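Local coordinates for RagB/SusD domain protein (Flavobacterium johnsoniae, PDB 5J90) that binds chitin as a SusD-like protein of a polysaccharide utilization locus, probably as a lipoprotein at the outer membrane, at residues S273-Y278 and S285-S290; D280-S285 and W425-P430. All blocks are in the same frame, centred on the assembly; numbering follows the deposited sequence.

From the N terminus, the chain runs through helix 269-277, passes a turn at Asp-280, and enters the short helix 283-286. Contact 1 closes this small loop by bringing 285-290 back against 273-278, with six residues between them. Contact 2 opens inside that loop, at 280-285, and closes 140 residues later on the C-terminal end of helix 413-428, so the two contacts cross and do not nest. They share Ser-285, and their centres lie about 8 Å apart. They also touch directly, for example through the backbone, where Met-275 O and Asp-280 N form a probable hydrogen bond of 2.9 Å. Together they tie helices 269-277, 283-286 and 413-428 into one buried cluster.

Contact 1: residues S273-Y278 and S285-S290; sequences SIMKGY and SYFDTS
Met-275 reaches from helix 269-277 to two aromatic rings, those of Tyr-286 and Phe-287, and its thioether end does all the touching. CB and CG serve as a spacer: CG stands anti to the carbonyl carbon, and the chain runs on extended to the sulfur. SD is the first atom to make contact, 3.5 Å from CD2 of Tyr-286. On the Phe-287 side the same sulfur lies 4.1 Å from CE2, at the ring edge and near its plane. At SD the chain bends (chi3 73°), which sets the methyl CE beside the CD2-CE2 bond of Tyr-286, 3.7 Å from CD2 and 3.9 Å from CE2. The two side chains cross at about a right angle.

This is a Met-aromatic contact, with SD 4.7 Å from the Tyr-286 ring centroid and 64° off the ring normal, an oblique approach. It packs the last turn of helix 269-277 against the end of the short helix 283-286 in this SusD-like fold. Phe-287 is the first residue to leave helical geometry, so its ring is delivered by the start of the outgoing loop.

Methionine suits the site because a long, flexible, polarisable chain can bring one sulfur against two rings whose planes stand nearly perpendicular. Tyrosine suits its own place because its ring is buried while its hydroxyl still finds a polar partner, the carbonyl of Ile-426 at the end of helix 413-428. Phe-429 stacks on the Tyr-286 ring and meets that of Phe-287 at about 55°.

Contact 2: residues D280-S285 and W425-P430; sequences DPRIAS and WIAGFP
Three torsions bring Asp-280, Arg-282 and Ile-426 together: Asp-280 carries CG anti to its own nitrogen (chi1 -165°), swinging the carboxylate toward Arg-282; the Arg-282 chain folds at chi3 (-71°) to turn NE to that carboxylate; and Ile-426 lays CG2, the branch anti to its backbone N, on the guanidinium. NE donates to Asp-280 OD1 at 3.0 Å, almost straight and in the guanidinium plane, while NH2 reaches OD2 at 2.8 Å, tilted slightly from that plane. Both oxygens use their syn lone pairs in this side-on, two-pronged salt bridge. OD1 also accepts from Arg-282 N at 2.9 Å on its anti side, a capping bond across the type I turn that leads into helix 283-286. Aspartate fits here because its short chain can reach the backbone N-H and the guanidinium together. Arginine fits because its flat group offers NE and NH2 to one carboxylate while its face takes a methyl.

Ile-426, on helix 413-428, supplies the apolar half. Its CG2 sits over the centre of one guanidinium face, 3.4 Å from Arg-282 CZ. The other branch ends in CD1, which lies 3.7 Å from Asp-280 OD2. A beta-branched residue can thus cover the arginine and touch the aspartate at once. Ala-427 CB is more distant, 4.4 Å from Arg-282 NH1, its small side chain fitting beside helix 353-368, from which Ser-364 binds that nitrogen.

Gln-423 takes a further bond from NH2, so each guanidinium nitrogen has an acceptor. The pairing of opposite charges would be expected to keep both groups ionised under the hydrocarbon cover of Ile-426.

Contact 1: residues S273-Y278 and S285-S290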
ATOM      1  N   SER A 273       2.671  -7.100 -30.626  1.00 12.45           N
ATOM      2  CA  SER A 273       3.314  -5.791 -30.653  1.00 12.25           C
ATOM      3  C   SER A 273       4.793  -5.860 -30.280  1.00 13.02           C
ATOM      4  O   SER A 273       5.663  -5.325 -30.984  1.00 13.00           O
ATOM      5  CB  SER A 273       2.581  -4.827 -29.711  1.00 13.44           C
ATOM      6  OG  SER A 273       3.260  -3.585 -29.651  1.00 13.72           O
ATOM      7  N   ILE A 274       5.085  -6.519 -29.168  1.00 11.75           N
ATOM      8  CA  ILE A 274       6.445  -6.557 -28.655  1.00 12.62           C
ATOM      9  C   ILE A 274       7.355  -7.477 -29.467  1.00 12.52           C
ATOM     10  O   ILE A 274       8.448  -7.077 -29.866  1.00 13.37           O
ATOM     11  CB  ILE A 274       6.444  -6.911 -27.153  1.00 11.20           C
ATOM     12  CG1 ILE A 274       5.791  -5.765 -26.373  1.00 13.68           C
ATOM     13  CG2 ILE A 274       7.859  -7.177 -26.659  1.00 11.93           C
ATOM     14  CD1 ILE A 274       5.590  -6.037 -24.880  1.00 13.01           C
ATOM     15  N   MET A 275       6.916  -8.704 -29.720  1.00 13.42           N
ATOM     16  CA  MET A 275       7.786  -9.651 -30.413  1.00 12.38           C
ATOM     17  C   MET A 275       7.950  -9.340 -31.912  1.00 14.34           C
ATOM     18  O   MET A 275       9.047  -9.490 -32.453  1.00 15.46           O
ATOM     19  CB  MET A 275       7.371 -11.105 -30.139  1.00 13.97           C
ATOM     20  CG  MET A 275       7.504 -11.469 -28.646  1.00 15.55           C
ATOM     21  SD  MET A 275       7.444 -13.235 -28.273  1.00 15.00           S
ATOM     22  CE  MET A 275       9.048 -13.747 -28.888  1.00 12.54           C
ATOM     23  N   LYS A 276       6.885  -8.882 -32.567  1.00 13.50           N
ATOM     24  CA  LYS A 276       7.017  -8.429 -33.958  1.00 14.71           C
ATOM     25  C   LYS A 276       7.884  -7.180 -34.045  1.00 17.26           C
ATOM     26  O   LYS A 276       8.700  -7.046 -34.958  1.00 17.65           O
ATOM     27  CB  LYS A 276       5.656  -8.128 -34.578  1.00 16.91           C
ATOM     28  CG  LYS A 276       4.926  -9.316 -35.151  1.00 20.48           C
ATOM     29  CD  LYS A 276       3.783  -8.804 -36.018  1.00 30.18           C
ATOM     30  CE  LYS A 276       3.193  -9.875 -36.907  1.00 34.43           C
ATOM     31  NZ  LYS A 276       1.915  -9.394 -37.507  1.00 27.29           N
ATOM     32  N   GLY A 277       7.705  -6.253 -33.108  1.00 14.48           N
ATOM     33  CA  GLY A 277       8.483  -5.023 -33.113  1.00 14.72           C
ATOM     34  C   GLY A 277       9.970  -5.310 -33.093  1.00 15.65           C
ATOM     35  O   GLY A 277      10.755  -4.691 -33.820  1.00 17.84           O
ATOM     36  N   TYR A 278      10.363  -6.264 -32.256  1.00 15.16           N
ATOM     37  CA  TYR A 278      11.761  -6.650 -32.130  1.00 15.17           C
ATOM     38  C   TYR A 278      12.202  -7.675 -33.176  1.00 14.78           C
ATOM     39  O   TYR A 278      13.368  -8.051 -33.201  1.00 15.09           O
ATOM     40  CB  TYR A 278      12.023  -7.249 -30.746  1.00 14.98           C
ATOM     41  CG  TYR A 278      12.062  -6.275 -29.579  1.00 15.27           C
ATOM     42  CD1 TYR A 278      12.376  -4.927 -29.752  1.00 13.75           C
ATOM     43  CD2 TYR A 278      11.810  -6.724 -28.288  1.00 14.74           C
ATOM     44  CE1 TYR A 278      12.427  -4.054 -28.664  1.00 14.19           C
ATOM     45  CE2 TYR A 278      11.858  -5.865 -27.203  1.00 13.44           C
ATOM     46  CZ  TYR A 278      12.164  -4.535 -27.390  1.00 13.39           C
ATOM     47  OH  TYR A 278      12.217  -3.696 -26.290  1.00 13.71           O
ATOM     48  N   SER A 285       8.654 -20.411 -32.063  1.00 15.44           N
ATOM     49  CA  SER A 285       8.333 -21.531 -31.190  1.00 15.89           C
ATOM     50  C   SER A 285       7.273 -21.150 -30.157  1.00 12.62           C
ATOM     51  O   SER A 285       6.574 -22.018 -29.647  1.00 13.76           O
ATOM     52  CB  SER A 285       9.577 -22.102 -30.511  1.00 18.02           C
ATOM     53  OG  SER A 285      10.193 -21.154 -29.655  1.00 17.84           O
ATOM     54  N   TYR A 286       7.142 -19.857 -29.869  1.00 13.74           N
ATOM     55  CA  TYR A 286       6.131 -19.404 -28.913  1.00 12.30           C
ATOM     56  C   TYR A 286       4.723 -19.527 -29.487  1.00 11.45           C
ATOM     57  O   TYR A 286       3.775 -19.852 -28.761  1.00 11.40           O
ATOM     58  CB  TYR A 286       6.360 -17.940 -28.503  1.00 11.75           C
ATOM     59  CG  TYR A 286       7.466 -17.693 -27.496  1.00 10.73           C
ATOM     60  CD1 TYR A 286       8.408 -18.669 -27.193  1.00 12.63           C
ATOM     61  CD2 TYR A 286       7.557 -16.468 -26.851  1.00 11.23           C
ATOM     62  CE1 TYR A 286       9.417 -18.431 -26.263  1.00 12.09           C
ATOM     63  CE2 TYR A 286       8.564 -16.219 -25.933  1.00 11.09           C
ATOM     64  CZ  TYR A 286       9.481 -17.200 -25.636  1.00 10.54           C
ATOM     65  OH  TYR A 286      10.478 -16.964 -24.718  1.00 11.64           O
ATOM     66  N   PHE A 287       4.595 -19.255 -30.790  1.00 13.89           N
ATOM     67  CA  PHE A 287       3.297 -19.166 -31.453  1.00 11.92           C
ATOM     68  C   PHE A 287       3.306 -19.856 -32.810  1.00 13.35           C
ATOM     69  O   PHE A 287       4.360 -20.051 -33.402  1.00 13.52           O
ATOM     70  CB  PHE A 287       2.902 -17.701 -31.619  1.00 12.46           C
ATOM     71  CG  PHE A 287       2.908 -16.941 -30.322  1.00 11.35           C
ATOM     72  CD1 PHE A 287       1.942 -17.196 -29.371  1.00 12.56           C
ATOM     73  CD2 PHE A 287       3.888 -16.003 -30.049  1.00 12.77           C
ATOM     74  CE1 PHE A 287       1.938 -16.525 -28.157  1.00 11.46           C
ATOM     75  CE2 PHE A 287       3.902 -15.322 -28.834  1.00 12.59           C
ATOM     76  CZ  PHE A 287       2.923 -15.584 -27.888  1.00 12.58           C
ATOM     77  N   ASP A 288       2.122 -20.237 -33.277  1.00 11.96           N
ATOM     78  CA  ASP A 288       1.959 -20.768 -34.628  1.00 12.35           C
ATOM     79  C   ASP A 288       1.472 -19.654 -35.541  1.00 15.73           C
ATOM     80  O   ASP A 288       0.769 -18.740 -35.113  1.00 13.80           O
ATOM     81  CB  ASP A 288       0.928 -21.904 -34.651  1.00 14.96           C
ATOM     82  CG  ASP A 288       1.392 -23.148 -33.918  1.00 13.42           C
ATOM     83  OD1 ASP A 288       2.613 -23.399 -33.842  1.00 14.77           O
ATOM     84  OD2 ASP A 288       0.521 -23.893 -33.422  1.00 18.74           O
ATOM     85  N   THR A 289       1.823 -19.730 -36.820  1.00 15.96           N
ATOM     86  CA  THR A 289       1.260 -18.778 -37.768  1.00 16.09           C
ATOM     87  C   THR A 289      -0.255 -18.958 -37.868  1.00 13.09           C
ATOM     88  O   THR A 289      -0.781 -20.058 -37.669  1.00 14.60           O
ATOM     89  CB  THR A 289       1.912 -18.882 -39.166  1.00 17.89           C
ATOM     90  OG1 THR A 289       1.810 -20.227 -39.650  1.00 18.60           O
ATOM     91  CG2 THR A 289       3.375 -18.492 -39.088  1.00 18.01           C
ATOM     92  N   SER A 290      -0.936 -17.860 -38.168  1.00 15.35           N
ATOM     93  CA  SER A 290      -2.395 -17.784 -38.166  1.00 14.42           C
ATOM     94  C   SER A 290      -3.033 -18.573 -39.312  1.00 14.49           C
ATOM     95  O   SER A 290      -2.508 -18.581 -40.426  1.00 19.69           O
ATOM     96  CB  SER A 290      -2.811 -16.312 -38.264  1.00 17.30           C
ATOM     97  OG  SER A 290      -4.205 -16.166 -38.471  1.00 18.69           O
TER

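Contact 2: residues D280-S285 and W425-P430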
ATOM      1  N   ASP A 280      11.637 -10.738 -33.080  1.00 15.14           N
ATOM      2  CA  ASP A 280      12.233 -11.674 -32.148  1.00 12.58           C
ATOM      3  C   ASP A 280      12.111 -13.099 -32.683  1.00 12.14           C
ATOM      4  O   ASP A 280      11.002 -13.573 -32.914  1.00 13.31           O
ATOM      5  CB  ASP A 280      11.486 -11.526 -30.817  1.00 14.07           C
ATOM      6  CG  ASP A 280      12.210 -12.168 -29.662  1.00 12.97           C
ATOM      7  OD1 ASP A 280      12.676 -13.311 -29.800  1.00 12.58           O
ATOM      8  OD2 ASP A 280      12.312 -11.513 -28.592  1.00 13.14           O
ATOM      9  N   PRO A 281      13.246 -13.795 -32.866  1.00 12.40           N
ATOM     10  CA  PRO A 281      13.184 -15.147 -33.440  1.00 15.09           C
ATOM     11  C   PRO A 281      12.513 -16.170 -32.523  1.00 16.40           C
ATOM     12  O   PRO A 281      12.176 -17.260 -32.983  1.00 17.06           O
ATOM     13  CB  PRO A 281      14.657 -15.509 -33.661  1.00 15.63           C
ATOM     14  CG  PRO A 281      15.405 -14.666 -32.687  1.00 17.05           C
ATOM     15  CD  PRO A 281      14.632 -13.375 -32.595  1.00 14.34           C
ATOM     16  N   ARG A 282      12.312 -15.833 -31.250  1.00 12.59           N
ATOM     17  CA  ARG A 282      11.606 -16.741 -30.348  1.00 13.47           C
ATOM     18  C   ARG A 282      10.124 -16.853 -30.693  1.00 13.72           C
ATOM     19  O   ARG A 282       9.444 -17.765 -30.227  1.00 13.78           O
ATOM     20  CB  ARG A 282      11.791 -16.304 -28.886  1.00 11.52           C
ATOM     21  CG  ARG A 282      13.213 -16.523 -28.387  1.00 11.86           C
ATOM     22  CD  ARG A 282      13.454 -15.852 -27.027  1.00 12.17           C
ATOM     23  NE  ARG A 282      13.494 -14.397 -27.148  1.00 10.49           N
ATOM     24  CZ  ARG A 282      13.877 -13.578 -26.170  1.00 10.73           C
ATOM     25  NH1 ARG A 282      14.254 -14.077 -24.997  1.00 11.71           N
ATOM     26  NH2 ARG A 282      13.890 -12.271 -26.373  1.00 11.19           N
ATOM     27  N   ILE A 283       9.633 -15.946 -31.534  1.00 12.45           N
ATOM     28  CA  ILE A 283       8.218 -15.909 -31.870  1.00 13.11           C
ATOM     29  C   ILE A 283       7.762 -17.217 -32.521  1.00 12.45           C
ATOM     30  O   ILE A 283       6.623 -17.636 -32.342  1.00 13.53           O
ATOM     31  CB  ILE A 283       7.894 -14.704 -32.782  1.00 12.97           C
ATOM     32  CG1 ILE A 283       6.417 -14.324 -32.702  1.00 14.81           C
ATOM     33  CG2 ILE A 283       8.314 -14.981 -34.223  1.00 15.61           C
ATOM     34  CD1 ILE A 283       6.110 -13.013 -33.404  1.00 17.49           C
ATOM     35  N   ALA A 284       8.671 -17.867 -33.245  1.00 13.87           N
ATOM     36  CA  ALA A 284       8.316 -19.033 -34.050  1.00 15.36           C
ATOM     37  C   ALA A 284       7.994 -20.261 -33.205  1.00 15.63           C
ATOM     38  O   ALA A 284       7.154 -21.071 -33.585  1.00 17.38           O
ATOM     39  CB  ALA A 284       9.419 -19.344 -35.048  1.00 17.52           C
ATOM     40  N   SER A 285       8.654 -20.411 -32.063  1.00 15.44           N
ATOM     41  CA  SER A 285       8.333 -21.531 -31.190  1.00 15.89           C
ATOM     42  C   SER A 285       7.273 -21.150 -30.157  1.00 12.62           C
ATOM     43  O   SER A 285       6.574 -22.018 -29.647  1.00 13.76           O
ATOM     44  CB  SER A 285       9.577 -22.102 -30.511  1.00 18.02           C
ATOM     45  OG  SER A 285      10.193 -21.154 -29.655  1.00 17.84           O
ATOM     46  N   TRP A 425      10.047 -10.716 -19.298  1.00  8.15           N
ATOM     47  CA  TRP A 425       8.694 -11.054 -19.716  1.00  8.66           C
ATOM     48  C   TRP A 425       8.719 -11.952 -20.964  1.00  9.62           C
ATOM     49  O   TRP A 425       8.038 -12.978 -21.006  1.00  9.43           O
ATOM     50  CB  TRP A 425       7.938  -9.747 -19.947  1.00  8.55           C
ATOM     51  CG  TRP A 425       6.490  -9.798 -20.385  1.00  8.90           C
ATOM     52  CD1 TRP A 425       5.384  -9.816 -19.578  1.00  8.87           C
ATOM     53  CD2 TRP A 425       5.997  -9.702 -21.730  1.00  9.02           C
ATOM     54  NE1 TRP A 425       4.240  -9.780 -20.336  1.00  8.68           N
ATOM     55  CE2 TRP A 425       4.586  -9.717 -21.664  1.00  8.35           C
ATOM     56  CE3 TRP A 425       6.613  -9.627 -22.987  1.00 10.27           C
ATOM     57  CZ2 TRP A 425       3.780  -9.643 -22.799  1.00  9.60           C
ATOM     58  CZ3 TRP A 425       5.807  -9.565 -24.118  1.00 10.38           C
ATOM     59  CH2 TRP A 425       4.408  -9.573 -24.016  1.00  9.89           C
ATOM     60  N   ILE A 426       9.521 -11.597 -21.964  1.00  9.15           N
ATOM     61  CA  ILE A 426       9.603 -12.452 -23.153  1.00 10.42           C
ATOM     62  C   ILE A 426      10.130 -13.843 -22.785  1.00  9.67           C
ATOM     63  O   ILE A 426       9.578 -14.857 -23.219  1.00  9.65           O
ATOM     64  CB  ILE A 426      10.471 -11.838 -24.282  1.00  8.92           C
ATOM     65  CG1 ILE A 426       9.877 -10.516 -24.764  1.00  9.81           C
ATOM     66  CG2 ILE A 426      10.587 -12.822 -25.462  1.00 10.21           C
ATOM     67  CD1 ILE A 426      10.814  -9.708 -25.679  1.00 12.61           C
ATOM     68  N   ALA A 427      11.197 -13.893 -21.990  1.00  8.82           N
ATOM     69  CA  ALA A 427      11.834 -15.158 -21.639  1.00  9.14           C
ATOM     70  C   ALA A 427      10.927 -16.108 -20.854  1.00 10.30           C
ATOM     71  O   ALA A 427      11.068 -17.329 -20.960  1.00 10.42           O
ATOM     72  CB  ALA A 427      13.137 -14.902 -20.874  1.00  9.72           C
ATOM     73  N   GLY A 428      10.007 -15.554 -20.056  1.00  8.95           N
ATOM     74  CA  GLY A 428       9.204 -16.371 -19.159  1.00  9.58           C
ATOM     75  C   GLY A 428       7.954 -16.975 -19.772  1.00 10.08           C
ATOM     76  O   GLY A 428       7.276 -17.749 -19.108  1.00 10.61           O
ATOM     77  N   PHE A 429       7.651 -16.636 -21.026  1.00  9.72           N
ATOM     78  CA  PHE A 429       6.489 -17.195 -21.706  1.00  9.59           C
ATOM     79  C   PHE A 429       6.597 -18.719 -21.695  1.00 12.03           C
ATOM     80  O   PHE A 429       7.691 -19.255 -21.903  1.00 12.46           O
ATOM     81  CB  PHE A 429       6.436 -16.668 -23.145  1.00 10.97           C
ATOM     82  CG  PHE A 429       5.254 -17.168 -23.927  1.00 10.51           C
ATOM     83  CD1 PHE A 429       5.377 -18.283 -24.753  1.00 11.18           C
ATOM     84  CD2 PHE A 429       4.025 -16.535 -23.835  1.00 10.58           C
ATOM     85  CE1 PHE A 429       4.289 -18.756 -25.469  1.00 11.28           C
ATOM     86  CE2 PHE A 429       2.932 -17.007 -24.551  1.00 10.42           C
ATOM     87  CZ  PHE A 429       3.071 -18.122 -25.369  1.00 12.12           C
ATOM     88  N   PRO A 430       5.475 -19.434 -21.464  1.00 11.15           N
ATOM     89  CA  PRO A 430       4.078 -19.009 -21.306  1.00 11.93           C
ATOM     90  C   PRO A 430       3.599 -18.931 -19.844  1.00 12.03           C
ATOM     91  O   PRO A 430       2.394 -19.026 -19.588  1.00 10.78           O
ATOM     92  CB  PRO A 430       3.326 -20.139 -22.012  1.00 12.37           C
ATOM     93  CG  PRO A 430       4.106 -21.352 -21.611  1.00 12.41           C
ATOM     94  CD  PRO A 430       5.569 -20.905 -21.534  1.00 13.62           C
TER